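Local atomic coordinates of Poly(A) RNA polymerase GLD2 (Rattus norvegicus, PDB entry 6LBK), a protein that probably adds successive AMP units from ATP to the 3' ends of selected cytoplasmic mRNAs and single nucleotides to certain microRNAs. Residues C63-E74 against L95-R106. The protein carries 1 engineered substitution. Residues are numbered along the deposited sequence; the frame is centred on the assembly and turned at random.
Sequences CQQQASDLKKKE and LVGSSLNGFGAR
A lone beta bridge, Q64 with A105, joins the linker between two helices to the loop beyond strand 91-96, and the side chain of Q65 adds a third, backbone-directed bond. The bridge rests on two hydrogen bonds, R106 N to C63 O and Q65 N to G104 O, which make Q64 and A105 a non-hydrogen-bonded antiparallel pair. The Q65 side chain, extended throughout with CG opposite N (chi1 180°), runs to the turn at S99, where its NE2 donates to S99 O over 3.1 Å. The bond is nearly straight (166°) and lies close to the amide plane of Q65, consistent with its fixing the amide's rotation. Q65 OE1 receives a weak bond from K73 NZ, whose stronger partner is S108 O; a second weak bond links that ammonium to S99 OG.

At the start of helix 67-85, D69 OD2 accepts from the backbone N of the N-cap residue Q66 at 2.8 Å on its anti lone pair, the side-chain half of a capping box. The same oxygen sits 3.3 Å from R106 CG, while D69 OD2 and R106 NE stay 5.1 Å apart, so the arginine packs by its aliphatic part without a salt bridge. Q66 runs alongside R106, OE1 against CD at 3.0 Å, their amide and guanidinium planes 29° apart. Farther along the helix, L70 CD1 meets L100 CD1 at 3.7 Å, the two side chains crossing at about a right angle, and L95 CD1 lies against K73 CB.

The side chains of S98 and D111 are about 5 Å apart and those of K73 and D109 about 6 Å, both aspartates being probable catalytic magnesium ligands. This helix-to-loop junction thus borders the active site of the nucleotidyltransferase palm, where a Gly-Ser turn follows the first sheet strand, as in DNA polymerase beta-like enzymes.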
loop_
_atom_site.group_PDB
_atom_site.type_symbol
_atom_site.label_atom_id
_atom_site.label_comp_id
_atom_site.label_asym_id
_atom_site.label_seq_id
_atom_site.Cartn_x
_atom_site.Cartn_y
_atom_site.Cartn_z
ATOM N N CYS A 63 6.084 12.851 8.578
ATOM C CA CYS A 63 6.545 11.699 7.802
ATOM C C CYS A 63 5.898 11.571 6.422
ATOM O O CYS A 63 6.412 10.820 5.596
ATOM C CB CYS A 63 6.319 10.388 8.570
ATOM S SG CYS A 63 7.306 10.209 10.064
ATOM N N GLN A 64 4.800 12.268 6.159
ATOM C CA GLN A 64 4.145 12.242 4.857
ATOM C C GLN A 64 5.134 12.564 3.740
ATOM O O GLN A 64 6.005 13.426 3.893
ATOM C CB GLN A 64 3.012 13.262 4.875
ATOM C CG GLN A 64 2.288 13.552 3.600
ATOM C CD GLN A 64 1.439 14.803 3.762
ATOM O OE1 GLN A 64 0.696 15.187 2.856
ATOM N NE2 GLN A 64 1.601 15.485 4.889
ATOM N N GLN A 65 4.989 11.874 2.609
ATOM C CA GLN A 65 5.876 12.090 1.468
ATOM C C GLN A 65 5.745 13.529 0.953
ATOM O O GLN A 65 4.645 13.995 0.623
ATOM C CB GLN A 65 5.554 11.089 0.356
ATOM C CG GLN A 65 6.425 11.239 -0.894
ATOM C CD GLN A 65 5.918 10.412 -2.078
ATOM O OE1 GLN A 65 6.460 9.359 -2.399
ATOM N NE2 GLN A 65 4.864 10.892 -2.719
ATOM N N GLN A 66 6.870 14.240 0.911
ATOM C CA GLN A 66 6.862 15.630 0.487
ATOM C C GLN A 66 7.007 15.744 -1.026
ATOM O O GLN A 66 7.563 14.869 -1.694
ATOM C CB GLN A 66 7.969 16.417 1.198
ATOM C CG GLN A 66 7.739 16.563 2.714
ATOM C CD GLN A 66 8.972 17.028 3.474
ATOM O OE1 GLN A 66 10.092 16.587 3.202
ATOM N NE2 GLN A 66 8.766 17.919 4.442
ATOM N N ALA A 67 6.519 16.868 -1.559
ATOM C CA ALA A 67 6.558 17.080 -3.001
ATOM C C ALA A 67 7.964 16.913 -3.559
ATOM O O ALA A 67 8.122 16.389 -4.667
ATOM C CB ALA A 67 6.011 18.463 -3.352
ATOM N N SER A 68 9.000 17.311 -2.800
ATOM C CA SER A 68 10.366 17.199 -3.313
ATOM C C SER A 68 10.822 15.740 -3.398
ATOM O O SER A 68 11.544 15.364 -4.340
ATOM C CB SER A 68 11.333 18.054 -2.480
ATOM O OG SER A 68 11.644 17.517 -1.206
ATOM N N ASP A 69 10.391 14.901 -2.444
ATOM C CA ASP A 69 10.656 13.460 -2.526
ATOM C C ASP A 69 10.072 12.882 -3.814
ATOM O O ASP A 69 10.746 12.144 -4.556
ATOM C CB ASP A 69 10.070 12.745 -1.301
ATOM C CG ASP A 69 10.536 13.349 0.029
ATOM O OD1 ASP A 69 11.764 13.449 0.267
ATOM O OD2 ASP A 69 9.669 13.722 0.845
ATOM N N LEU A 70 8.821 13.251 -4.105
ATOM C CA LEU A 70 8.114 12.756 -5.278
ATOM C C LEU A 70 8.715 13.327 -6.565
ATOM O O LEU A 70 8.713 12.658 -7.605
ATOM C CB LEU A 70 6.618 13.115 -5.172
ATOM C CG LEU A 70 5.702 12.671 -6.313
ATOM C CD1 LEU A 70 5.688 11.163 -6.311
ATOM C CD2 LEU A 70 4.310 13.224 -6.220
ATOM N N LYS A 71 9.268 14.537 -6.517
ATOM C CA LYS A 71 9.923 15.058 -7.704
ATOM C C LYS A 71 11.218 14.308 -7.995
ATOM O O LYS A 71 11.525 14.049 -9.158
ATOM C CB LYS A 71 10.171 16.552 -7.554
ATOM C CG LYS A 71 8.881 17.367 -7.569
ATOM C CD LYS A 71 9.136 18.851 -7.332
ATOM C CE LYS A 71 7.832 19.604 -7.128
ATOM N NZ LYS A 71 8.073 21.019 -6.747
ATOM N N LYS A 72 11.990 13.945 -6.957
ATOM C CA LYS A 72 13.210 13.160 -7.199
ATOM C C LYS A 72 12.877 11.770 -7.736
ATOM O O LYS A 72 13.582 11.235 -8.613
ATOM C CB LYS A 72 14.058 13.059 -5.934
ATOM C CG LYS A 72 15.118 14.162 -5.823
ATOM C CD LYS A 72 15.669 14.619 -7.204
ATOM C CE LYS A 72 16.827 13.773 -7.832
ATOM N NZ LYS A 72 17.297 14.394 -9.156
ATOM N N LYS A 73 11.783 11.185 -7.253
ATOM C CA LYS A 73 11.355 9.900 -7.797
ATOM C C LYS A 73 10.855 10.037 -9.240
ATOM O O LYS A 73 11.098 9.153 -10.073
ATOM C CB LYS A 73 10.297 9.275 -6.880
ATOM C CG LYS A 73 10.858 8.894 -5.510
ATOM C CD LYS A 73 9.805 8.224 -4.687
ATOM C CE LYS A 73 10.263 7.999 -3.293
ATOM N NZ LYS A 73 9.164 7.333 -2.553
ATOM N N GLU A 74 10.158 11.131 -9.557
ATOM C CA GLU A 74 9.657 11.301 -10.911
ATOM C C GLU A 74 10.801 11.598 -11.894
ATOM O O GLU A 74 10.769 11.146 -13.047
ATOM C CB GLU A 74 8.595 12.403 -10.928
ATOM C CG GLU A 74 8.295 12.893 -12.340
ATOM C CD GLU A 74 7.613 11.830 -13.175
ATOM O OE1 GLU A 74 6.831 11.054 -12.589
ATOM O OE2 GLU A 74 7.870 11.761 -14.400
ATOM N N LEU A 95 5.393 5.142 -12.396
ATOM C CA LEU A 95 5.419 5.124 -10.935
ATOM C C LEU A 95 4.127 4.510 -10.434
ATOM O O LEU A 95 3.052 4.828 -10.945
ATOM C CB LEU A 95 5.572 6.521 -10.353
ATOM C CG LEU A 95 6.966 6.852 -9.806
ATOM C CD1 LEU A 95 7.023 8.245 -9.197
ATOM C CD2 LEU A 95 7.398 5.827 -8.806
ATOM N N VAL A 96 4.243 3.599 -9.465
ATOM C CA VAL A 96 3.118 2.875 -8.881
ATOM C C VAL A 96 3.324 2.750 -7.365
ATOM O O VAL A 96 4.415 2.976 -6.839
ATOM C CB VAL A 96 2.980 1.478 -9.523
ATOM C CG1 VAL A 96 2.633 1.600 -10.985
ATOM C CG2 VAL A 96 4.289 0.692 -9.367
ATOM N N GLY A 97 2.252 2.405 -6.649
ATOM C CA GLY A 97 2.379 2.111 -5.231
ATOM C C GLY A 97 2.398 3.342 -4.336
ATOM O O GLY A 97 1.799 4.381 -4.642
ATOM N N SER A 98 3.115 3.215 -3.205
ATOM C CA SER A 98 3.149 4.280 -2.202
ATOM C C SER A 98 3.604 5.620 -2.767
ATOM O O SER A 98 3.166 6.675 -2.285
ATOM C CB SER A 98 4.056 3.871 -1.065
ATOM O OG SER A 98 3.525 2.704 -0.446
ATOM N N SER A 99 4.493 5.611 -3.770
ATOM C CA SER A 99 4.962 6.869 -4.342
ATOM C C SER A 99 3.820 7.678 -4.928
ATOM O O SER A 99 3.835 8.912 -4.863
ATOM C CB SER A 99 6.028 6.594 -5.391
ATOM O OG SER A 99 7.073 5.845 -4.795
ATOM N N LEU A 100 2.772 7.020 -5.398
ATOM C CA LEU A 100 1.706 7.747 -6.058
ATOM C C LEU A 100 0.297 7.455 -5.543
ATOM O O LEU A 100 -0.604 8.244 -5.835
ATOM C CB LEU A 100 1.776 7.465 -7.567
ATOM C CG LEU A 100 1.741 8.691 -8.456
ATOM C CD1 LEU A 100 2.649 9.805 -7.924
ATOM C CD2 LEU A 100 2.238 8.195 -9.800
ATOM N N ASN A 101 0.085 6.407 -4.743
ATOM C CA ASN A 101 -1.263 6.054 -4.296
ATOM C C ASN A 101 -1.768 6.921 -3.143
ATOM O O ASN A 101 -2.824 6.617 -2.591
ATOM C CB ASN A 101 -1.323 4.572 -3.882
ATOM C CG ASN A 101 -0.535 4.274 -2.612
ATOM O OD1 ASN A 101 -0.166 5.179 -1.872
ATOM N ND2 ASN A 101 -0.229 3.009 -2.394
ATOM N N GLY A 102 -1.024 7.944 -2.729
ATOM C CA GLY A 102 -1.429 8.810 -1.641
ATOM C C GLY A 102 -1.066 8.339 -0.249
ATOM O O GLY A 102 -1.252 9.099 0.706
ATOM N N PHE A 103 -0.504 7.151 -0.095
ATOM C CA PHE A 103 -0.143 6.649 1.226
ATOM C C PHE A 103 1.374 6.544 1.393
ATOM O O PHE A 103 1.889 5.610 2.020
ATOM C CB PHE A 103 -0.817 5.305 1.504
ATOM C CG PHE A 103 -2.301 5.327 1.357
ATOM C CD1 PHE A 103 -3.075 6.159 2.127
ATOM C CD2 PHE A 103 -2.928 4.494 0.467
ATOM C CE1 PHE A 103 -4.462 6.166 1.993
ATOM C CE2 PHE A 103 -4.292 4.496 0.330
ATOM C CZ PHE A 103 -5.064 5.331 1.093
ATOM N N GLY A 104 2.107 7.494 0.811
ATOM C CA GLY A 104 3.552 7.508 0.926
ATOM C C GLY A 104 4.072 8.322 2.105
ATOM O O GLY A 104 3.483 9.326 2.519
ATOM N N ALA A 105 5.203 7.852 2.639
ATOM C CA ALA A 105 5.998 8.535 3.649
ATOM C C ALA A 105 7.340 8.930 3.054
ATOM O O ALA A 105 7.790 8.351 2.064
ATOM C CB ALA A 105 6.252 7.645 4.870
ATOM N N ARG A 106 7.984 9.917 3.682
ATOM C CA ARG A 106 9.311 10.354 3.252
ATOM C C ARG A 106 10.237 9.170 3.009
ATOM O O ARG A 106 11.139 9.244 2.168
ATOM C CB ARG A 106 9.926 11.322 4.280
ATOM C CG ARG A 106 9.474 12.757 4.043
ATOM C CD ARG A 106 10.481 13.867 4.378
ATOM N NE ARG A 106 10.744 14.120 5.798
ATOM C CZ ARG A 106 11.921 13.921 6.388
ATOM N NH1 ARG A 106 12.947 13.467 5.673
ATOM N NH2 ARG A 106 12.079 14.193 7.683
#